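Local coordinates for protein hypoxanthine-guanine phosphoribosyltransferase (Leishmania tarentolae, PDB 1PZM) that probably transfers the phosphoribosyl group of 5-phosphoribosyl pyrophosphate onto hypoxanthine or guanine, yielding IMP or GMP in purine salvage, and is captured here with GMP bound, at residues I127-I132 with K157-V163; A177-Y182 with L193-L199; A36-C40 with Y169-T173. One frame throughout, in Å; residues are numbered along the deposited sequence. Where two conformers were deposited one is given.

Contact 1: I127-I132 with K157-V163. With 5GP (guanosine-5'-monophosphate), chain C.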
loop_
_atom_site.group_PDB
_atom_site.type_symbol
_atom_site.label_atom_id
_atom_site.label_comp_id
_atom_site.label_asym_id
_atom_site.label_seq_id
_atom_site.Cartn_x
_atom_site.Cartn_y
_atom_site.Cartn_z
ATOM N N ILE A 127 10.031 8.652 4.320
ATOM C CA ILE A 127 10.809 9.823 4.719
ATOM C C ILE A 127 11.791 9.423 5.792
ATOM O O ILE A 127 11.468 8.643 6.694
ATOM C CB ILE A 127 9.870 11.042 5.110
ATOM C CG1 ILE A 127 10.707 12.297 5.390
ATOM C CG2 ILE A 127 8.904 10.710 6.288
ATOM C CD1 ILE A 127 9.929 13.589 5.084
ATOM N N VAL A 128 13.012 9.921 5.666
ATOM C CA VAL A 128 14.057 9.679 6.649
ATOM C C VAL A 128 14.532 10.996 7.225
ATOM O O VAL A 128 14.947 11.902 6.486
ATOM C CB VAL A 128 15.223 8.846 6.091
ATOM C CG1 VAL A 128 16.311 8.639 7.151
ATOM C CG2 VAL A 128 14.726 7.455 5.612
ATOM N N ASP A 129 14.522 11.104 8.553
ATOM C CA ASP A 129 14.881 12.342 9.190
ATOM C C ASP A 129 16.162 12.112 10.031
ATOM O O ASP A 129 17.271 12.289 9.509
ATOM C CB ASP A 129 13.638 12.849 9.956
ATOM C CG ASP A 129 13.865 14.170 10.661
ATOM O OD1 ASP A 129 14.802 14.926 10.295
ATOM O OD2 ASP A 129 13.118 14.545 11.592
ATOM N N SER A 130 16.057 11.637 11.289
ATOM C CA SER A 130 17.281 11.381 12.064
ATOM C C SER A 130 17.981 10.126 11.557
ATOM O O SER A 130 19.165 9.945 11.817
ATOM C CB SER A 130 16.955 11.165 13.561
ATOM O OG SER A 130 16.195 9.940 13.704
ATOM N N ALA A 131 17.223 9.255 10.894
ATOM C CA ALA A 131 17.713 7.944 10.430
ATOM C C ALA A 131 17.859 6.887 11.559
ATOM O O ALA A 131 18.323 5.768 11.309
ATOM C CB ALA A 131 19.075 8.098 9.629
ATOM N N ILE A 132 17.448 7.205 12.786
ATOM C CA ILE A 132 17.526 6.193 13.828
ATOM C C ILE A 132 16.658 4.985 13.440
ATOM O O ILE A 132 17.087 3.834 13.539
ATOM C CB ILE A 132 17.180 6.827 15.207
ATOM C CG1 ILE A 132 18.324 7.787 15.593
ATOM C CG2 ILE A 132 16.944 5.755 16.353
ATOM C CD1 ILE A 132 18.001 8.724 16.683
ATOM N N LYS A 157 15.625 13.856 4.447
ATOM C CA LYS A 157 15.970 15.095 5.156
ATOM C C LYS A 157 17.339 14.973 5.821
ATOM O O LYS A 157 17.434 14.847 7.079
ATOM C CB LYS A 157 14.865 15.486 6.194
ATOM C CG LYS A 157 13.452 15.649 5.543
ATOM C CD LYS A 157 12.365 16.262 6.513
ATOM C CE LYS A 157 12.048 15.352 7.587
ATOM N NZ LYS A 157 10.679 15.605 8.313
ATOM N N PRO A 158 18.419 15.059 5.021
ATOM C CA PRO A 158 19.768 14.814 5.562
ATOM C C PRO A 158 20.210 15.848 6.607
ATOM O O PRO A 158 21.091 15.564 7.477
ATOM C CB PRO A 158 20.679 14.795 4.306
ATOM C CG PRO A 158 19.922 15.589 3.205
ATOM C CD PRO A 158 18.452 15.392 3.576
ATOM N N SER A 159 19.596 17.025 6.599
ATOM C CA SER A 159 20.018 17.997 7.623
ATOM C C SER A 159 19.517 17.552 9.003
ATOM O O SER A 159 19.935 18.082 9.953
ATOM C CB SER A 159 19.574 19.435 7.330
ATOM O OG SER A 159 18.145 19.547 7.292
ATOM N N GLY A 160 18.614 16.573 9.054
ATOM C CA GLY A 160 18.121 16.024 10.301
ATOM C C GLY A 160 18.925 14.896 10.966
ATOM O O GLY A 160 18.530 14.445 12.051
ATOM N N ARG A 161 20.028 14.455 10.349
ATOM C CA ARG A 161 20.691 13.202 10.742
ATOM C C ARG A 161 21.152 13.209 12.195
ATOM O O ARG A 161 21.785 14.168 12.603
ATOM C CB ARG A 161 21.901 12.903 9.828
ATOM C CG ARG A 161 21.576 12.308 8.420
ATOM C CD ARG A 161 20.621 11.038 8.494
ATOM N NE ARG A 161 20.464 10.467 7.157
ATOM C CZ ARG A 161 19.493 10.745 6.326
ATOM N NH1 ARG A 161 18.487 11.508 6.707
ATOM N NH2 ARG A 161 19.518 10.214 5.118
ATOM N N LYS A 162 20.872 12.140 12.944
ATOM C CA LYS A 162 21.500 11.927 14.265
ATOM C C LYS A 162 22.409 10.712 14.243
ATOM O O LYS A 162 23.198 10.523 15.141
ATOM C CB LYS A 162 20.466 11.737 15.367
ATOM C CG LYS A 162 19.735 12.990 15.807
ATOM C CD LYS A 162 18.787 12.682 16.977
ATOM C CE LYS A 162 17.626 13.657 16.987
ATOM N NZ LYS A 162 16.421 13.108 17.665
ATOM N N VAL A 163 22.281 9.883 13.211
ATOM C CA VAL A 163 23.251 8.804 12.981
ATOM C C VAL A 163 23.630 8.747 11.486
ATOM O O VAL A 163 23.006 9.429 10.668
ATOM C CB VAL A 163 22.737 7.438 13.478
ATOM C CG1 VAL A 163 22.619 7.429 14.998
ATOM C CG2 VAL A 163 21.365 7.044 12.763
HETATM P P 5GP C . 13.636 9.142 11.930
HETATM O O1P 5GP C . 14.403 9.217 10.656
HETATM O O2P 5GP C . 14.019 10.209 12.893
HETATM O O3P 5GP C . 14.020 7.847 12.543
HETATM O "O5'" 5GP C . 12.067 9.180 11.595
HETATM C "C5'" 5GP C . 11.052 8.989 12.590
HETATM C "C4'" 5GP C . 9.654 8.687 11.972
HETATM O "O4'" 5GP C . 8.944 9.862 11.550
HETATM C "C3'" 5GP C . 9.666 7.769 10.753
HETATM O "O3'" 5GP C . 8.568 6.854 10.773
HETATM C "C2'" 5GP C . 9.517 8.765 9.613
HETATM O "O2'" 5GP C . 9.036 8.122 8.467
HETATM C "C1'" 5GP C . 8.594 9.855 10.178
HETATM N N9 5GP C . 8.881 11.211 9.621
HETATM C C8 5GP C . 10.011 12.039 9.772
HETATM N N7 5GP C . 9.766 13.278 9.156
HETATM C C5 5GP C . 8.414 13.260 8.888
HETATM C C6 5GP C . 7.580 14.199 8.268
HETATM O O6 5GP C . 8.050 15.290 7.816
HETATM N N1 5GP C . 6.224 13.916 8.116
HETATM C C2 5GP C . 5.709 12.712 8.599
HETATM N N2 5GP C . 4.414 12.421 8.501
HETATM N N3 5GP C . 6.527 11.790 9.188
HETATM C C4 5GP C . 7.873 12.080 9.330
HETATM O O HOH W 1 12.063 16.847 10.222
#
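The carbonyl oxygen of S130 is gripped by two amides of the facing loop: K162 N reaches it at 3.0 Å along a nearly straight N-H (171°), in the carbonyl plane and on a lone pair, while V163 N adds a weak bond. This ties the phosphate-binding loop of a type I phosphoribosyltransferase to the turn after strand 148-156. The donors to the GMP phosphate are main-chain amides, D129 N and A131 N to O1P and S130 N to O2P. S130 OG also accepts from I132 N, 3.1 Å away, an ST turn just where helix 132-142 begins, with A131 at the N-cap position.

Further along, K157 N bonds V128 O at 2.9 Å, continuing the pairing of the two strands. The K157 chain, bent at chi3 (-68°), passes I127 CD1 and turns NZ onto the purine, where it donates to O6 and N7 of GMP; A177 O is a further partner. Lysine suits this place, with length to reach the base and a donor for two acceptors. D129 OD2 stays 4.2 Å from K157 NZ, and a water accepts from K157 NZ and donates weakly to D129 OD2; the salt bridge of D129 is with R176. G160, having no side chain, lets D129 OD1 approach its CA to 3.5 Å.

R161 folds back across the loop. Its NH2 pairs with D156, and V128 CG1 lies over one guanidinium face, 3.5 Å above the plane and offset toward the rim. R161 NH1 donates to D129 O at 3.2 Å, tilted from the carbonyl plane.

Contact 2: A177-Y182 with L193-L199. Unlike the reference sequence in segment 193-199: L193 (reference Val), R194 (reference Pro). With 5GP (guanosine-5'-monophosphate), chain C.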
loop_
_atom_site.group_PDB
_atom_site.type_symbol
_atom_site.label_atom_id
_atom_site.label_comp_id
_atom_site.label_asym_id
_atom_site.label_seq_id
_atom_site.Cartn_x
_atom_site.Cartn_y
_atom_site.Cartn_z
ATOM N N ALA A 177 11.243 19.975 7.495
ATOM C CA ALA A 177 9.922 20.510 7.519
ATOM C C ALA A 177 9.022 19.319 7.803
ATOM O O ALA A 177 9.337 18.171 7.461
ATOM C CB ALA A 177 9.587 21.135 6.165
ATOM N N PHE A 178 7.895 19.547 8.425
ATOM C CA PHE A 178 7.062 18.383 8.642
ATOM C C PHE A 178 6.118 18.200 7.448
ATOM O O PHE A 178 5.332 19.083 7.143
ATOM C CB PHE A 178 6.325 18.500 9.948
ATOM C CG PHE A 178 5.611 17.243 10.327
ATOM C CD1 PHE A 178 4.341 16.976 9.831
ATOM C CD2 PHE A 178 6.216 16.320 11.146
ATOM C CE1 PHE A 178 3.669 15.815 10.200
ATOM C CE2 PHE A 178 5.564 15.167 11.512
ATOM C CZ PHE A 178 4.281 14.910 11.026
ATOM N N VAL A 179 6.213 17.076 6.745
ATOM C CA VAL A 179 5.317 16.900 5.624
ATOM C C VAL A 179 4.188 15.890 5.865
ATOM O O VAL A 179 4.329 15.022 6.748
ATOM C CB VAL A 179 6.049 16.587 4.332
ATOM C CG1 VAL A 179 7.238 17.658 4.051
ATOM C CG2 VAL A 179 6.494 15.138 4.294
ATOM N N ILE A 180 3.103 16.025 5.064
ATOM C CA ILE A 180 1.940 15.144 5.102
ATOM C C ILE A 180 1.609 14.820 3.631
ATOM O O ILE A 180 2.150 15.471 2.717
ATOM C CB ILE A 180 0.731 15.854 5.794
ATOM C CG1 ILE A 180 0.348 17.110 4.960
ATOM C CG2 ILE A 180 1.076 16.214 7.300
ATOM C CD1 ILE A 180 -0.969 17.752 5.301
ATOM N N GLY A 181 0.743 13.821 3.419
ATOM C CA GLY A 181 0.293 13.485 2.072
ATOM C C GLY A 181 1.041 12.318 1.465
ATOM O O GLY A 181 2.075 11.972 1.975
ATOM N N TYR A 182 0.509 11.673 0.416
ATOM C CA TYR A 182 1.281 10.604 -0.260
ATOM C C TYR A 182 1.746 9.479 0.748
ATOM O O TYR A 182 2.894 8.936 0.700
ATOM C CB TYR A 182 2.396 11.210 -1.126
ATOM C CG TYR A 182 2.878 10.268 -2.212
ATOM C CD1 TYR A 182 2.161 10.140 -3.411
ATOM C CD2 TYR A 182 4.015 9.476 -2.014
ATOM C CE1 TYR A 182 2.546 9.224 -4.373
ATOM C CE2 TYR A 182 4.424 8.561 -2.975
ATOM C CZ TYR A 182 3.688 8.460 -4.164
ATOM O OH TYR A 182 4.097 7.577 -5.158
ATOM N N LEU A 193 -3.847 12.194 0.808
ATOM C CA LEU A 193 -3.684 13.296 -0.163
ATOM C C LEU A 193 -2.714 12.895 -1.258
ATOM O O LEU A 193 -1.713 12.185 -1.008
ATOM C CB LEU A 193 -3.148 14.584 0.497
ATOM C CG LEU A 193 -3.779 15.055 1.832
ATOM C CD1 LEU A 193 -3.100 16.404 2.295
ATOM C CD2 LEU A 193 -5.256 15.157 1.795
ATOM N N ARG A 194 -2.984 13.378 -2.458
ATOM C CA ARG A 194 -2.183 13.015 -3.639
ATOM C C ARG A 194 -0.861 13.736 -3.695
ATOM O O ARG A 194 0.127 13.197 -4.237
ATOM C CB ARG A 194 -2.951 13.350 -4.927
ATOM C CG ARG A 194 -4.187 12.488 -5.167
ATOM C CD ARG A 194 -4.867 12.820 -6.557
ATOM N NE ARG A 194 -5.947 11.893 -6.858
ATOM C CZ ARG A 194 -5.799 10.698 -7.422
ATOM N NH1 ARG A 194 -4.580 10.243 -7.746
ATOM N NH2 ARG A 194 -6.902 9.937 -7.684
ATOM N N ASP A 195 -0.805 14.936 -3.130
ATOM C CA ASP A 195 0.414 15.737 -3.199
ATOM C C ASP A 195 1.121 15.714 -1.827
ATOM O O ASP A 195 0.522 15.399 -0.785
ATOM C CB ASP A 195 0.146 17.179 -3.612
ATOM C CG ASP A 195 -0.635 17.301 -4.923
ATOM O OD1 ASP A 195 -0.278 16.702 -5.963
ATOM O OD2 ASP A 195 -1.648 18.011 -4.977
ATOM N N ILE A 196 2.397 16.020 -1.849
ATOM C CA ILE A 196 3.091 16.106 -0.602
ATOM C C ILE A 196 3.074 17.573 -0.175
ATOM O O ILE A 196 3.516 18.469 -0.943
ATOM C CB ILE A 196 4.518 15.600 -0.756
ATOM C CG1 ILE A 196 4.518 14.081 -1.028
ATOM C CG2 ILE A 196 5.360 15.967 0.551
ATOM C CD1 ILE A 196 5.869 13.576 -1.540
ATOM N N CYS A 197 2.583 17.817 1.044
ATOM C CA CYS A 197 2.415 19.186 1.517
ATOM C C CYS A 197 3.174 19.462 2.813
ATOM O O CYS A 197 3.453 18.541 3.569
ATOM C CB CYS A 197 0.947 19.510 1.715
ATOM S SG CYS A 197 -0.099 19.242 0.241
ATOM N N VAL A 198 3.514 20.722 3.055
ATOM C CA VAL A 198 4.074 21.110 4.344
ATOM C C VAL A 198 2.921 21.543 5.230
ATOM O O VAL A 198 2.141 22.404 4.845
ATOM C CB VAL A 198 5.094 22.250 4.188
ATOM C CG1 VAL A 198 5.714 22.620 5.570
ATOM C CG2 VAL A 198 6.145 21.819 3.256
ATOM N N LEU A 199 2.804 20.915 6.401
ATOM C CA LEU A 199 1.634 21.070 7.291
ATOM C C LEU A 199 1.544 22.511 7.851
ATOM O O LEU A 199 2.555 23.057 8.360
ATOM C CB LEU A 199 1.704 20.032 8.435
ATOM C CG LEU A 199 0.570 20.069 9.467
ATOM C CD1 LEU A 199 -0.784 19.565 8.908
ATOM C CD2 LEU A 199 0.944 19.293 10.708
HETATM P P 5GP C . 13.636 9.142 11.930
HETATM O O1P 5GP C . 14.403 9.217 10.656
HETATM O O2P 5GP C . 14.019 10.209 12.893
HETATM O O3P 5GP C . 14.020 7.847 12.543
HETATM O "O5'" 5GP C . 12.067 9.180 11.595
HETATM C "C5'" 5GP C . 11.052 8.989 12.590
HETATM C "C4'" 5GP C . 9.654 8.687 11.972
HETATM O "O4'" 5GP C . 8.944 9.862 11.550
HETATM C "C3'" 5GP C . 9.666 7.769 10.753
HETATM O "O3'" 5GP C . 8.568 6.854 10.773
HETATM C "C2'" 5GP C . 9.517 8.765 9.613
HETATM O "O2'" 5GP C . 9.036 8.122 8.467
HETATM C "C1'" 5GP C . 8.594 9.855 10.178
HETATM N N9 5GP C . 8.881 11.211 9.621
HETATM C C8 5GP C . 10.011 12.039 9.772
HETATM N N7 5GP C . 9.766 13.278 9.156
HETATM C C5 5GP C . 8.414 13.260 8.888
HETATM C C6 5GP C . 7.580 14.199 8.268
HETATM O O6 5GP C . 8.050 15.290 7.816
HETATM N N1 5GP C . 6.224 13.916 8.116
HETATM C C2 5GP C . 5.709 12.712 8.599
HETATM N N2 5GP C . 4.414 12.421 8.501
HETATM N N3 5GP C . 6.527 11.790 9.188
HETATM C C4 5GP C . 7.873 12.080 9.330
#
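With chi1 at 62°, I180 tucks CG1 between its backbone N and carbonyl carbon, and an extended chi2 (167°) carries CD1 onward to L193 CD1, 3.9 Å away. Its other branch, CG2, rests on L199 CB, the two side chains crossing at about a right angle. A branched isoleucine can thus touch both ends of the facing segment at once. The backbones pair the edge strand 179-180 with the central strand 196-199 of the small antiparallel sheet in the hood of the phosphoribosyltransferase; strand 23-28 flanks 196-199 on its other side. I180 and C197 are a hydrogen-bonded pair, N to O in both directions at 2.9 Å, while V179 and V198 are the neighbouring non-hydrogen-bonded pair.

L199 N continues the pairing by donating to F178 O. Beyond I180 the strands part, yet Y182 N still finds L193 O at 2.7 Å. G181 CA makes a CH...O contact with D195 O (3.4 Å), a spot where a CB would collide with that oxygen, at backbone angles that themselves call for glycine. Y182 CB packs on I196 CG1, and the Y182 hydroxyl is hydrogen-bonded to D74. R194, which like L193 differs from the reference sequence, forms a salt bridge with D81 and a cation-pi contact with F78, both of the second subunit.

F178 lays one ring face over the guanine, with GMP N1 3.5 Å above the plane and over its centre; L199 CD2 meets the ring obliquely. V179 reads the base edge through its backbone: its N donates to GMP O6 at 2.8 Å, and its O accepts from GMP N1 at 2.6 Å. That donor-acceptor order matches a 6-oxopurine. The bond from GMP N2 to V179 O is weak, which is consistent with hypoxanthine, lacking that amino group, also being a substrate.

Contact 3: A36-C40 with Y169-T173; sequences ATAKC and YPVIT
The ring of Y169 meets the sulfur of C40 obliquely: SG lies 5.1 Å from the ring centroid and 52° off its normal, a cysteine sulfur-aromatic contact. Here a helix packs on the parallel sheet of the phosphoribosyltransferase α/β core. The axes of helix 36-40 and strand 169-173 approach to 8.7 Å and run nearly antiparallel, at 157°. Y169 and V171 both direct their side chains at the helix, while P170 between them points away; the strand is kinked at V171, whose backbone is not extended.

C40 keeps SG opposite its backbone N (chi1 167°), which brings the sulfur against both Y169 CB, 3.9 Å off, and V171 CG2. A small, polarisable thiol suits contact with an aromatic and an aliphatic neighbour. The hydroxyl of Y169 bonds D47, further along the same helix, so the tyrosine is both packed against the helix and bonded to it. T37 turns its hydroxyl back to V33 O, satisfying it inside the helix, and packs on helix 69-81. One turn before C40, A36 is slight enough to let the strand come in close: its CB touches V171 CG1 at 3.5 Å.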
loop_
_atom_site.group_PDB
_atom_site.type_symbol
_atom_site.label_atom_id
_atom_site.label_comp_id
_atom_site.label_asym_id
_atom_site.label_seq_id
_atom_site.Cartn_x
_atom_site.Cartn_y
_atom_site.Cartn_z
ATOM N N ALA A 36 9.997 11.663 -10.701
ATOM C CA ALA A 36 11.275 11.353 -10.024
ATOM C C ALA A 36 11.356 9.806 -9.734
ATOM O O ALA A 36 12.421 9.176 -9.824
ATOM C CB ALA A 36 11.422 12.171 -8.668
ATOM N N THR A 37 10.221 9.208 -9.421
ATOM C CA THR A 37 10.209 7.805 -9.080
ATOM C C THR A 37 10.450 6.946 -10.317
ATOM O O THR A 37 11.152 5.928 -10.220
ATOM C CB THR A 37 8.858 7.432 -8.505
ATOM O OG1 THR A 37 8.666 8.169 -7.297
ATOM C CG2 THR A 37 8.894 5.980 -8.059
ATOM N N ALA A 38 9.858 7.314 -11.455
ATOM C CA ALA A 38 10.149 6.653 -12.753
ATOM C C ALA A 38 11.631 6.640 -13.122
ATOM O O ALA A 38 12.166 5.612 -13.590
ATOM C CB ALA A 38 9.298 7.308 -13.910
ATOM N N LYS A 39 12.293 7.790 -12.941
ATOM C CA LYS A 39 13.744 7.933 -13.207
ATOM C C LYS A 39 14.523 7.061 -12.236
ATOM O O LYS A 39 15.468 6.371 -12.635
ATOM C CB LYS A 39 14.216 9.403 -13.102
ATOM C CG LYS A 39 13.681 10.268 -14.323
ATOM C CD LYS A 39 14.255 11.692 -14.229
ATOM C CE LYS A 39 14.193 12.371 -15.593
ATOM N NZ LYS A 39 14.956 13.647 -15.696
ATOM N N CYS A 40 14.091 7.038 -10.964
ATOM C CA CYS A 40 14.848 6.266 -9.960
ATOM C C CYS A 40 14.675 4.769 -10.295
ATOM O O CYS A 40 15.617 3.994 -10.242
ATOM C CB CYS A 40 14.359 6.613 -8.543
ATOM S SG CYS A 40 14.949 5.470 -7.248
ATOM N N TYR A 169 19.158 5.094 -2.551
ATOM C CA TYR A 169 18.308 5.812 -3.535
ATOM C C TYR A 169 17.410 6.879 -2.887
ATOM O O TYR A 169 16.222 6.657 -2.680
ATOM C CB TYR A 169 17.482 4.820 -4.364
ATOM C CG TYR A 169 18.321 3.776 -5.088
ATOM C CD1 TYR A 169 18.850 4.022 -6.375
ATOM C CD2 TYR A 169 18.517 2.512 -4.521
ATOM C CE1 TYR A 169 19.616 3.071 -7.014
ATOM C CE2 TYR A 169 19.257 1.545 -5.158
ATOM C CZ TYR A 169 19.798 1.819 -6.399
ATOM O OH TYR A 169 20.513 0.840 -7.040
ATOM N N PRO A 170 17.944 8.059 -2.609
ATOM C CA PRO A 170 17.123 9.099 -2.016
ATOM C C PRO A 170 16.500 9.839 -3.209
ATOM O O PRO A 170 17.209 10.581 -3.926
ATOM C CB PRO A 170 18.136 9.985 -1.326
ATOM C CG PRO A 170 19.474 9.802 -2.096
ATOM C CD PRO A 170 19.306 8.533 -2.920
ATOM N N VAL A 171 15.198 9.687 -3.391
ATOM C CA VAL A 171 14.571 10.177 -4.626
ATOM C C VAL A 171 14.531 11.683 -4.636
ATOM O O VAL A 171 14.913 12.331 -5.604
ATOM C CB VAL A 171 13.148 9.601 -4.765
ATOM C CG1 VAL A 171 12.543 10.063 -6.074
ATOM C CG2 VAL A 171 13.208 8.080 -4.773
ATOM N N ILE A 172 14.070 12.258 -3.535
ATOM C CA ILE A 172 14.025 13.720 -3.436
ATOM C C ILE A 172 14.651 14.156 -2.129
ATOM O O ILE A 172 14.328 13.568 -1.093
ATOM C CB ILE A 172 12.567 14.203 -3.469
ATOM C CG1 ILE A 172 11.828 13.568 -4.660
ATOM C CG2 ILE A 172 12.515 15.743 -3.479
ATOM C CD1 ILE A 172 10.320 13.934 -4.708
ATOM N N THR A 173 15.524 15.175 -2.168
ATOM C CA THR A 173 16.195 15.667 -0.951
ATOM C C THR A 173 15.543 16.982 -0.575
ATOM O O THR A 173 15.422 17.845 -1.422
ATOM C CB THR A 173 17.698 15.847 -1.240
ATOM O OG1 THR A 173 18.266 14.546 -1.436
ATOM C CG2 THR A 173 18.497 16.420 0.014
#

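In the fold
Contacts 1 and 2 are two sides of one GMP site, their centres about 17 Å apart: contact 1 supplies the phosphate loop and the lysine at the purine, contact 2 the hood over the base. They meet directly where K157 NZ lies 3.0 Å from A177 O, a probable hydrogen bond, and where I127 CD1 packs on V179 CG2 at 3.8 Å. Contact 3 stands back from the ligand, the I172 side chain being about 12 Å from GMP. It reaches the same parallel sheet as contact 1 and touches it where P158 CG meets T173 CG2. Strand 169-173 then leads along the chain to 179-180, joining contact 3 to contact 2.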